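Local structure of putative chromatin binding protein (Chaetomium thermophilum, 6QP0) at residues G9-G14 against S206-L211. The protein is a Kti12 ATPase, PSTK-like and tRNA-dependent, that probably binds ATP with magnesium and is essential for tRNA modification by Elongator. Sequence-based numbering, arbitrary orientation.
Sequences GLPSSG and SNWENL. With ADP (adenosine-5'-diphosphate), chain B; AF3 (aluminum fluoride), chain C.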
loop_
_atom_site.group_PDB
_atom_site.type_symbol
_atom_site.label_atom_id
_atom_site.label_comp_id
_atom_site.label_asym_id
_atom_site.label_seq_id
_atom_site.Cartn_x
_atom_site.Cartn_y
_atom_site.Cartn_z
ATOM N N GLY A 9 -1.391 -2.946 4.865
ATOM C CA GLY A 9 -2.266 -3.982 5.367
ATOM C C GLY A 9 -1.575 -5.326 5.319
ATOM O O GLY A 9 -0.433 -5.454 4.868
ATOM N N LEU A 10 -2.296 -6.328 5.799
ATOM C CA LEU A 10 -1.795 -7.690 5.810
ATOM C C LEU A 10 -1.849 -8.277 4.408
ATOM O O LEU A 10 -2.491 -7.732 3.508
ATOM C CB LEU A 10 -2.616 -8.535 6.778
ATOM C CG LEU A 10 -2.472 -8.202 8.262
ATOM C CD1 LEU A 10 -3.388 -9.092 9.083
ATOM C CD2 LEU A 10 -1.030 -8.355 8.710
ATOM N N PRO A 11 -1.170 -9.399 4.187
ATOM C CA PRO A 11 -1.328 -10.111 2.914
ATOM C C PRO A 11 -2.782 -10.503 2.692
ATOM O O PRO A 11 -3.437 -11.054 3.578
ATOM C CB PRO A 11 -0.426 -11.341 3.081
ATOM C CG PRO A 11 0.552 -10.956 4.143
ATOM C CD PRO A 11 -0.181 -10.043 5.070
ATOM N N SER A 12 -3.284 -10.210 1.493
ATOM C CA SER A 12 -4.652 -10.562 1.109
ATOM C C SER A 12 -5.672 -9.918 2.047
ATOM O O SER A 12 -6.682 -10.525 2.412
ATOM C CB SER A 12 -4.838 -12.082 1.068
ATOM O OG SER A 12 -3.611 -12.760 1.286
ATOM N N SER A 13 -5.413 -8.670 2.429
ATOM C CA SER A 13 -6.296 -7.927 3.316
ATOM C C SER A 13 -7.199 -6.950 2.573
ATOM O O SER A 13 -8.013 -6.276 3.210
ATOM C CB SER A 13 -5.472 -7.168 4.362
ATOM O OG SER A 13 -4.590 -6.243 3.748
ATOM N N GLY A 14 -7.077 -6.860 1.254
ATOM C CA GLY A 14 -7.902 -5.969 0.469
ATOM C C GLY A 14 -7.238 -4.685 0.024
ATOM O O GLY A 14 -7.948 -3.742 -0.344
ATOM N N SER A 206 3.678 -20.536 4.237
ATOM C CA SER A 206 4.791 -20.145 5.100
ATOM C C SER A 206 5.058 -18.648 5.001
ATOM O O SER A 206 5.161 -17.954 6.021
ATOM C CB SER A 206 6.046 -20.940 4.726
ATOM O OG SER A 206 7.155 -20.596 5.542
ATOM N N ASN A 207 5.172 -18.128 3.776
ATOM C CA ASN A 207 5.420 -16.703 3.594
ATOM C C ASN A 207 4.268 -15.864 4.137
ATOM O O ASN A 207 4.484 -14.760 4.654
ATOM C CB ASN A 207 5.641 -16.390 2.114
ATOM C CG ASN A 207 5.991 -14.930 1.873
ATOM O OD1 ASN A 207 6.669 -14.304 2.684
ATOM N ND2 ASN A 207 5.520 -14.384 0.759
ATOM N N TRP A 208 3.035 -16.364 4.014
ATOM C CA TRP A 208 1.867 -15.599 4.441
ATOM C C TRP A 208 1.840 -15.436 5.956
ATOM O O TRP A 208 1.682 -14.321 6.466
ATOM C CB TRP A 208 0.592 -16.287 3.946
ATOM C CG TRP A 208 -0.643 -15.451 4.056
ATOM C CD1 TRP A 208 -1.221 -14.717 3.068
ATOM C CD2 TRP A 208 -1.457 -15.271 5.220
ATOM N NE1 TRP A 208 -2.346 -14.086 3.543
ATOM C CE2 TRP A 208 -2.510 -14.409 4.862
ATOM C CE3 TRP A 208 -1.395 -15.753 6.530
ATOM C CZ2 TRP A 208 -3.491 -14.017 5.765
ATOM C CZ3 TRP A 208 -2.370 -15.365 7.423
ATOM C CH2 TRP A 208 -3.405 -14.505 7.038
ATOM N N GLU A 209 2.002 -16.539 6.695
ATOM C CA GLU A 209 1.932 -16.472 8.150
ATOM C C GLU A 209 3.019 -15.563 8.712
ATOM O O GLU A 209 2.744 -14.683 9.537
ATOM C CB GLU A 209 2.049 -17.873 8.756
ATOM C CG GLU A 209 0.893 -18.810 8.435
ATOM C CD GLU A 209 -0.442 -18.293 8.934
ATOM O OE1 GLU A 209 -1.485 -18.869 8.552
ATOM O OE2 GLU A 209 -0.451 -17.312 9.705
ATOM N N ASN A 210 4.269 -15.767 8.285
ATOM C CA ASN A 210 5.367 -14.965 8.813
ATOM C C ASN A 210 5.189 -13.486 8.490
ATOM O O ASN A 210 5.623 -12.628 9.268
ATOM C CB ASN A 210 6.701 -15.475 8.261
ATOM C CG ASN A 210 6.930 -16.947 8.557
ATOM O OD1 ASN A 210 7.266 -17.730 7.668
ATOM N ND2 ASN A 210 6.741 -17.332 9.812
ATOM N N LEU A 211 4.551 -13.162 7.358
ATOM C CA LEU A 211 4.297 -11.765 7.023
ATOM C C LEU A 211 3.362 -11.118 8.040
ATOM O O LEU A 211 3.633 -10.019 8.537
ATOM C CB LEU A 211 3.709 -11.652 5.615
ATOM C CG LEU A 211 4.668 -11.240 4.500
ATOM C CD1 LEU A 211 3.961 -11.291 3.158
ATOM C CD2 LEU A 211 5.240 -9.850 4.750
HETATM P PB ADP B . -4.464 -7.792 -1.554
HETATM O O1B ADP B . -4.087 -7.396 -2.965
HETATM O O2B ADP B . -3.573 -8.907 -1.084
HETATM O O3B ADP B . -4.304 -6.611 -0.628
HETATM P PA ADP B . -7.176 -7.996 -2.649
HETATM O O1A ADP B . -6.728 -8.538 -3.985
HETATM O O2A ADP B . -7.400 -6.503 -2.741
HETATM O O3A ADP B . -6.029 -8.330 -1.509
HETATM O "O5'" ADP B . -8.577 -8.764 -2.195
HETATM C "C5'" ADP B . -8.477 -10.104 -1.753
HETATM C "C4'" ADP B . -9.691 -10.768 -1.915
HETATM O "O4'" ADP B . -10.651 -10.375 -0.817
HETATM C "C3'" ADP B . -10.403 -10.344 -3.287
HETATM O "O3'" ADP B . -11.117 -11.523 -3.882
HETATM C "C2'" ADP B . -11.216 -9.462 -2.978
HETATM O "O2'" ADP B . -12.428 -9.586 -3.820
HETATM C "C1'" ADP B . -11.610 -9.694 -1.380
HETATM N N9 ADP B . -11.715 -8.425 -0.744
HETATM C C8 ADP B . -10.830 -7.458 -0.507
HETATM N N7 ADP B . -11.482 -6.476 0.126
HETATM C C5 ADP B . -12.763 -6.854 0.271
HETATM C C6 ADP B . -13.849 -6.227 0.845
HETATM N N6 ADP B . -14.411 -5.072 1.536
HETATM N N1 ADP B . -15.030 -6.819 0.862
HETATM C C2 ADP B . -15.179 -8.048 0.314
HETATM N N3 ADP B . -14.118 -8.671 -0.253
HETATM C C4 ADP B . -12.914 -8.067 -0.270
HETATM AL AL AF3 C . -1.868 -8.948 -2.467
HETATM F F1 AF3 C . -1.835 -7.450 -3.292
HETATM F F2 AF3 C . -2.670 -10.284 -3.170
HETATM F F3 AF3 C . -1.543 -8.987 -0.792
#
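The indole of W208, on helix 205-213, meets the nucleotide-binding loop edge-on at S12, while P11 CG sits over one face of the ring, offset toward the rim. W208 CG stands anti to the backbone N (chi1 -167°), which carries the ring from the helix to the loop. There W208 NE1 donates to S12 OG at 2.9 Å, with the hydroxyl nearly in the indole plane, and to P11 O in a weak, strongly bent bond of 3.2 Å. P11 meets two helix residues with neighbouring carbons: its CB approaches W208 CD1 at 3.5 Å, and its CG touches L211 CB at 3.6 Å, with the leucine crossing the proline obliquely. The indole also meets Y203 edge-to-face and packs on R166 and N169 of helix 162-174. A leucine in place of W208 would probably leave S12 OG and P11 O without their indole donor and uncover one side of the proline. The loop carrying P11 and S12 is the P-loop (Walker A) of the KTI12 nucleotide-binding domain, and S12 N gives a straight bond to AF3 F3 (3.1 Å, 170°). By holding S12 OG, and more weakly P11 O, the indole probably helps to steady the turn that presents this amide to the bound aluminum fluoride.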